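Local structure of putative peptidase (Parabacteroides merdae, 4L8K) at residues E13-I18 / D55-M60; D34-R39 / L61-D66. The protein is probably a serine peptidase of family S41, in the ClpP/crotonase clan, that cleaves peptide bonds in protein or peptide substrates. All blocks are in the same frame, centred on the assembly; numbering follows the deposited sequence.

Interaction 1 of 2, residues E13-I18 / D55-M60; sequences EALWRI and DILGKM
Two helices of the N-terminal three-helix bundle, a region matching the Tricorn protease C1 domain, pack here through Leu15 and Trp16 of helix 8-22 and Leu57 and Met60 of helix 50-61. The two segments run nearly parallel, their axes crossing at -15° and coming no closer than 11.2 Å, and the helices meet mainly through side chains, with no hydrogen bond between the two segments. With CG set anti to the backbone N (chi1 180°), Leu15 carries its branch across until its methyl CD2 lies 3.6 Å from Leu57 CB, with Leu57 CD1 beside it. The two leucines pass alongside one another in opposite directions.

Met60, deposited as selenomethionine, meets the same leucine one helical turn further on. Its chain is extended as far as SE and then bends at chi3 (77°), which turns the methyl CE toward the Leu15 branch, 3.8 Å from Leu15 CG. Met60 CE is also in van der Waals contact with the backbone N of Trp16, at 3.8 Å, and has an apolar neighbour in Trp16 CB, 4.1 Å away. Within this small bundle SE makes a Met-aromatic contact, placed at the edge of the indole near its plane and 5.3 Å from the centroid of the five-membered ring. Helix 33-43 completes the surroundings: Val36 and Tyr40 touch Met60, while Trp16 donates its NE1 hydrogen to the carbonyl oxygen of Trp33 and stacks on that residue's ring. Phe12, from the preceding turn of helix 8-22, packs on both Leu57 and Met60.

Interaction 2 of 2, residues D34-R39 / L61-D66; sequences DDVYDR and LAEVKD
Arg39 and Glu63 form a two-pronged, end-on salt bridge between helix 33-43, the second helix of the N-terminal helical region, and the loop that leads from helix 50-61 to strand 70-72. Arg39 NH2 donates to Glu63 OE1 at 3.0 Å, and Arg39 NH1 donates to Glu63 OE2 at 3.2 Å. Both bonds are nearly straight, and both oxygens lie close to the guanidinium plane, at its edge. The carboxylate is not coplanar with the guanidinium: the two planes are 61° apart, and the nitrogens meet the oxygens from above the carboxylate plane. The fit is therefore flat on the arginine side and tilted on the glutamate side. Bends in both chains bring the groups together, Arg39 turning at chi3 (-71°) and Glu63 at chi2 (-82°).

Glu63 OE2 has a second partner in the hydroxyl of Tyr40, the residue next to Arg39 on the same helix, so neighbouring side chains hold one carboxylate. Beneath the ion pair the contact becomes apolar. Val36, one turn before Tyr40, lays its methyl CG2 alongside the aliphatic stem of Glu63, 4.1 Å from Glu63 CB and a similar distance from Glu63 CG. Val31 touches Glu63 as well. An alanine in place of Glu63 is likely to leave the Arg39 guanidinium without its carboxylate mate and free to turn, while Tyr40 OH would lose this partner. Glu63 thus joins the loop to the helix in two ways, by its methylenes against a buried valine and by its charged end at a more exposed edge, where the positive guanidinium and the tyrosine hydroxyl would both be expected to favour the ionised carboxylate.

Interactions 1 and 2 lie about 8 Å apart between centres, in the same N-terminal helical region, about 26 and 25 Å from the centre of the chain and on the same side of it. Their segments alternate along the sequence: 13-18, 34-39, 55-60, 61-66. Helices 8-22, 33-43 and 50-61 follow one another, and segment 61-66 carries on directly from segment 55-60 toward strand 70-72. The two contacts touch: Glu13 OE2 and Tyr37 OH, 2.7 Å apart, form a probable hydrogen bond, and Met60 CG packs 3.6 Å from Val36 CG1. Helix 33-43 thus meets both of its sequence neighbours, tying the three helices into one unit.

Interaction 1 of 2, residues E13-I18 / D55-M60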
loop_
_atom_site.group_PDB
_atom_site.type_symbol
_atom_site.label_atom_id
_atom_site.label_comp_id
_atom_site.label_asym_id
_atom_site.label_seq_id
_atom_site.Cartn_x
_atom_site.Cartn_y
_atom_site.Cartn_z
ATOM N N GLU A 13 -16.412 21.551 -15.569
ATOM C CA GLU A 13 -15.272 22.447 -15.774
ATOM C C GLU A 13 -14.336 22.440 -14.567
ATOM O O GLU A 13 -13.140 22.259 -14.750
ATOM C CB GLU A 13 -15.733 23.893 -16.067
ATOM C CG GLU A 13 -16.437 24.085 -17.401
ATOM C CD GLU A 13 -15.626 24.028 -18.684
ATOM O OE1 GLU A 13 -14.374 24.031 -18.618
ATOM O OE2 GLU A 13 -16.257 24.012 -19.768
ATOM N N ALA A 14 -14.886 22.586 -13.344
ATOM C CA ALA A 14 -14.120 22.611 -12.098
ATOM C C ALA A 14 -13.383 21.292 -11.859
ATOM O O ALA A 14 -12.186 21.326 -11.579
ATOM C CB ALA A 14 -15.032 22.910 -10.925
ATOM N N LEU A 15 -14.079 20.142 -12.017
ATOM C CA LEU A 15 -13.485 18.824 -11.846
ATOM C C LEU A 15 -12.362 18.577 -12.870
ATOM O O LEU A 15 -11.305 18.087 -12.480
ATOM C CB LEU A 15 -14.551 17.705 -11.920
ATOM C CG LEU A 15 -14.012 16.260 -11.755
ATOM C CD1 LEU A 15 -13.239 16.080 -10.440
ATOM C CD2 LEU A 15 -15.097 15.244 -11.884
ATOM N N TRP A 16 -12.582 18.917 -14.159
ATOM C CA TRP A 16 -11.563 18.733 -15.192
ATOM C C TRP A 16 -10.288 19.547 -14.851
ATOM O O TRP A 16 -9.174 19.030 -14.980
ATOM C CB TRP A 16 -12.106 19.123 -16.591
ATOM C CG TRP A 16 -11.123 18.783 -17.676
ATOM C CD1 TRP A 16 -10.964 17.570 -18.283
ATOM C CD2 TRP A 16 -10.017 19.600 -18.118
ATOM N NE1 TRP A 16 -9.891 17.610 -19.148
ATOM C CE2 TRP A 16 -9.291 18.845 -19.066
ATOM C CE3 TRP A 16 -9.621 20.930 -17.868
ATOM C CZ2 TRP A 16 -8.200 19.377 -19.775
ATOM C CZ3 TRP A 16 -8.539 21.451 -18.566
ATOM C CH2 TRP A 16 -7.833 20.678 -19.496
ATOM N N ARG A 17 -10.476 20.812 -14.417
ATOM C CA ARG A 17 -9.423 21.757 -14.047
ATOM C C ARG A 17 -8.657 21.287 -12.799
ATOM O O ARG A 17 -7.425 21.367 -12.785
ATOM C CB ARG A 17 -10.014 23.153 -13.820
ATOM C CG ARG A 17 -9.346 24.252 -14.655
ATOM C CD ARG A 17 -9.900 25.629 -14.347
ATOM N NE ARG A 17 -8.951 26.444 -13.583
ATOM C CZ ARG A 17 -8.895 26.488 -12.255
ATOM N NH1 ARG A 17 -9.731 25.757 -11.523
ATOM N NH2 ARG A 17 -7.995 27.250 -11.648
ATOM N N ILE A 18 -9.379 20.770 -11.770
ATOM C CA ILE A 18 -8.757 20.260 -10.540
ATOM C C ILE A 18 -7.793 19.106 -10.903
ATOM O O ILE A 18 -6.658 19.082 -10.416
ATOM C CB ILE A 18 -9.804 19.850 -9.467
ATOM C CG1 ILE A 18 -10.485 21.103 -8.870
ATOM C CG2 ILE A 18 -9.151 19.009 -8.345
ATOM C CD1 ILE A 18 -11.786 20.857 -8.127
ATOM N N ASP A 55 -22.601 10.132 -12.601
ATOM C CA ASP A 55 -22.174 8.989 -13.417
ATOM C C ASP A 55 -21.169 9.375 -14.501
ATOM O O ASP A 55 -20.164 8.676 -14.670
ATOM C CB ASP A 55 -23.388 8.306 -14.055
ATOM C CG ASP A 55 -24.162 7.427 -13.099
ATOM O OD1 ASP A 55 -23.697 7.250 -11.935
ATOM O OD2 ASP A 55 -25.203 6.886 -13.515
ATOM N N ILE A 56 -21.424 10.487 -15.223
ATOM C CA ILE A 56 -20.563 10.949 -16.307
ATOM C C ILE A 56 -19.201 11.451 -15.757
ATOM O O ILE A 56 -18.157 11.131 -16.344
ATOM C CB ILE A 56 -21.312 11.994 -17.184
ATOM C CG1 ILE A 56 -22.317 11.296 -18.155
ATOM C CG2 ILE A 56 -20.390 12.958 -17.922
ATOM C CD1 ILE A 56 -21.738 10.262 -19.160
ATOM N N LEU A 57 -19.210 12.202 -14.640
ATOM C CA LEU A 57 -17.971 12.702 -14.066
ATOM C C LEU A 57 -17.129 11.573 -13.471
ATOM O O LEU A 57 -15.893 11.610 -13.561
ATOM C CB LEU A 57 -18.243 13.822 -13.044
ATOM C CG LEU A 57 -18.786 15.169 -13.598
ATOM C CD1 LEU A 57 -18.717 16.274 -12.518
ATOM C CD2 LEU A 57 -18.061 15.595 -14.883
ATOM N N GLY A 58 -17.799 10.545 -12.965
ATOM C CA GLY A 58 -17.134 9.356 -12.442
ATOM C C GLY A 58 -16.436 8.598 -13.557
ATOM O O GLY A 58 -15.297 8.149 -13.386
ATOM N N LYS A 59 -17.107 8.491 -14.728
ATOM C CA LYS A 59 -16.562 7.847 -15.933
ATOM C C LYS A 59 -15.363 8.618 -16.456
ATOM O O LYS A 59 -14.391 8.009 -16.919
ATOM C CB LYS A 59 -17.623 7.733 -17.031
ATOM C CG LYS A 59 -18.459 6.485 -16.917
ATOM C CD LYS A 59 -19.804 6.615 -17.644
ATOM C CE LYS A 59 -20.742 5.470 -17.285
ATOM N NZ LYS A 59 -20.283 4.150 -17.828
HETATM N N MSE A 60 -15.423 9.962 -16.350
HETATM C CA MSE A 60 -14.332 10.865 -16.735
HETATM C C MSE A 60 -13.107 10.606 -15.879
HETATM O O MSE A 60 -12.009 10.531 -16.424
HETATM C CB MSE A 60 -14.748 12.326 -16.622
HETATM C CG MSE A 60 -13.780 13.251 -17.321
HETATM SE SE MSE A 60 -14.238 15.130 -17.223
HETATM C CE MSE A 60 -13.693 15.484 -15.426
#

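Interaction 2 of 2, residues D34-R39 / L61-D66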
loop_
_atom_site.group_PDB
_atom_site.type_symbol
_atom_site.label_atom_id
_atom_site.label_comp_id
_atom_site.label_asym_id
_atom_site.label_seq_id
_atom_site.Cartn_x
_atom_site.Cartn_y
_atom_site.Cartn_z
ATOM N N ASP A 34 -6.640 16.518 -22.541
ATOM C CA ASP A 34 -7.261 17.511 -23.426
ATOM C C ASP A 34 -8.341 16.864 -24.297
ATOM O O ASP A 34 -9.368 17.496 -24.544
ATOM C CB ASP A 34 -6.205 18.200 -24.314
ATOM C CG ASP A 34 -5.371 19.274 -23.633
ATOM O OD1 ASP A 34 -5.846 19.854 -22.629
ATOM O OD2 ASP A 34 -4.264 19.575 -24.139
ATOM N N ASP A 35 -8.115 15.608 -24.757
ATOM C CA ASP A 35 -9.088 14.852 -25.564
ATOM C C ASP A 35 -10.243 14.384 -24.680
ATOM O O ASP A 35 -11.359 14.225 -25.176
ATOM C CB ASP A 35 -8.453 13.639 -26.282
ATOM C CG ASP A 35 -7.228 13.921 -27.151
ATOM O OD1 ASP A 35 -7.070 15.083 -27.612
ATOM O OD2 ASP A 35 -6.444 12.969 -27.400
ATOM N N VAL A 36 -9.961 14.160 -23.370
ATOM C CA VAL A 36 -10.953 13.798 -22.352
ATOM C C VAL A 36 -11.875 15.024 -22.176
ATOM O O VAL A 36 -13.106 14.870 -22.101
ATOM C CB VAL A 36 -10.292 13.317 -21.013
ATOM C CG1 VAL A 36 -11.280 13.348 -19.852
ATOM C CG2 VAL A 36 -9.698 11.915 -21.162
ATOM N N TYR A 37 -11.282 16.247 -22.175
ATOM C CA TYR A 37 -12.087 17.465 -22.089
ATOM C C TYR A 37 -13.034 17.567 -23.301
ATOM O O TYR A 37 -14.221 17.789 -23.107
ATOM C CB TYR A 37 -11.229 18.746 -21.984
ATOM C CG TYR A 37 -12.082 19.994 -21.915
ATOM C CD1 TYR A 37 -12.566 20.463 -20.698
ATOM C CD2 TYR A 37 -12.489 20.650 -23.078
ATOM C CE1 TYR A 37 -13.412 21.572 -20.632
ATOM C CE2 TYR A 37 -13.349 21.751 -23.029
ATOM C CZ TYR A 37 -13.791 22.220 -21.802
ATOM O OH TYR A 37 -14.614 23.321 -21.762
ATOM N N ASP A 38 -12.502 17.423 -24.528
ATOM C CA ASP A 38 -13.273 17.548 -25.777
ATOM C C ASP A 38 -14.439 16.569 -25.830
ATOM O O ASP A 38 -15.537 16.963 -26.220
ATOM C CB ASP A 38 -12.375 17.364 -27.013
ATOM C CG ASP A 38 -11.283 18.405 -27.149
ATOM O OD1 ASP A 38 -11.463 19.526 -26.624
ATOM O OD2 ASP A 38 -10.250 18.099 -27.784
ATOM N N ARG A 39 -14.213 15.313 -25.404
ATOM C CA ARG A 39 -15.252 14.282 -25.416
ATOM C C ARG A 39 -16.357 14.563 -24.383
ATOM O O ARG A 39 -17.535 14.583 -24.734
ATOM C CB ARG A 39 -14.643 12.900 -25.175
ATOM C CG ARG A 39 -13.982 12.344 -26.428
ATOM C CD ARG A 39 -13.551 10.900 -26.287
ATOM N NE ARG A 39 -12.398 10.752 -25.397
ATOM C CZ ARG A 39 -12.388 10.019 -24.288
ATOM N NH1 ARG A 39 -13.471 9.345 -23.915
ATOM N NH2 ARG A 39 -11.294 9.940 -23.553
ATOM N N LEU A 61 -13.287 10.439 -14.543
ATOM C CA LEU A 61 -12.149 10.146 -13.666
ATOM C C LEU A 61 -11.608 8.749 -13.944
ATOM O O LEU A 61 -10.399 8.569 -13.937
ATOM C CB LEU A 61 -12.483 10.302 -12.173
ATOM C CG LEU A 61 -12.956 11.689 -11.703
ATOM C CD1 LEU A 61 -13.152 11.679 -10.204
ATOM C CD2 LEU A 61 -11.953 12.804 -12.068
ATOM N N ALA A 62 -12.487 7.794 -14.288
ATOM C CA ALA A 62 -12.066 6.420 -14.587
ATOM C C ALA A 62 -11.213 6.339 -15.882
ATOM O O ALA A 62 -10.574 5.323 -16.124
ATOM C CB ALA A 62 -13.269 5.501 -14.666
ATOM N N GLU A 63 -11.150 7.424 -16.667
ATOM C CA GLU A 63 -10.302 7.495 -17.872
ATOM C C GLU A 63 -8.812 7.328 -17.528
ATOM O O GLU A 63 -8.061 6.807 -18.347
ATOM C CB GLU A 63 -10.512 8.814 -18.636
ATOM C CG GLU A 63 -11.905 8.961 -19.251
ATOM C CD GLU A 63 -12.153 8.275 -20.583
ATOM O OE1 GLU A 63 -11.174 7.989 -21.316
ATOM O OE2 GLU A 63 -13.344 8.090 -20.925
ATOM N N VAL A 64 -8.391 7.749 -16.319
ATOM C CA VAL A 64 -6.997 7.605 -15.887
ATOM C C VAL A 64 -6.766 6.232 -15.219
ATOM O O VAL A 64 -5.654 5.981 -14.788
ATOM C CB VAL A 64 -6.443 8.772 -15.013
ATOM C CG1 VAL A 64 -6.469 10.092 -15.778
ATOM C CG2 VAL A 64 -7.156 8.888 -13.663
ATOM N N LYS A 65 -7.792 5.348 -15.137
ATOM C CA LYS A 65 -7.679 3.975 -14.604
ATOM C C LYS A 65 -6.844 3.920 -13.325
ATOM O O LYS A 65 -5.833 3.208 -13.253
ATOM C CB LYS A 65 -7.071 3.052 -15.681
ATOM C CG LYS A 65 -7.939 2.963 -16.931
ATOM C CD LYS A 65 -7.219 2.185 -18.009
ATOM C CE LYS A 65 -7.964 2.146 -19.324
ATOM N NZ LYS A 65 -9.279 1.458 -19.211
ATOM N N ASP A 66 -7.279 4.698 -12.312
ATOM C CA ASP A 66 -6.560 4.862 -11.064
ATOM C C ASP A 66 -7.422 4.447 -9.852
ATOM O O ASP A 66 -8.439 5.093 -9.547
ATOM C CB ASP A 66 -6.112 6.333 -10.960
ATOM C CG ASP A 66 -5.310 6.673 -9.733
ATOM O OD1 ASP A 66 -5.031 5.756 -8.930
ATOM O OD2 ASP A 66 -4.952 7.850 -9.576
#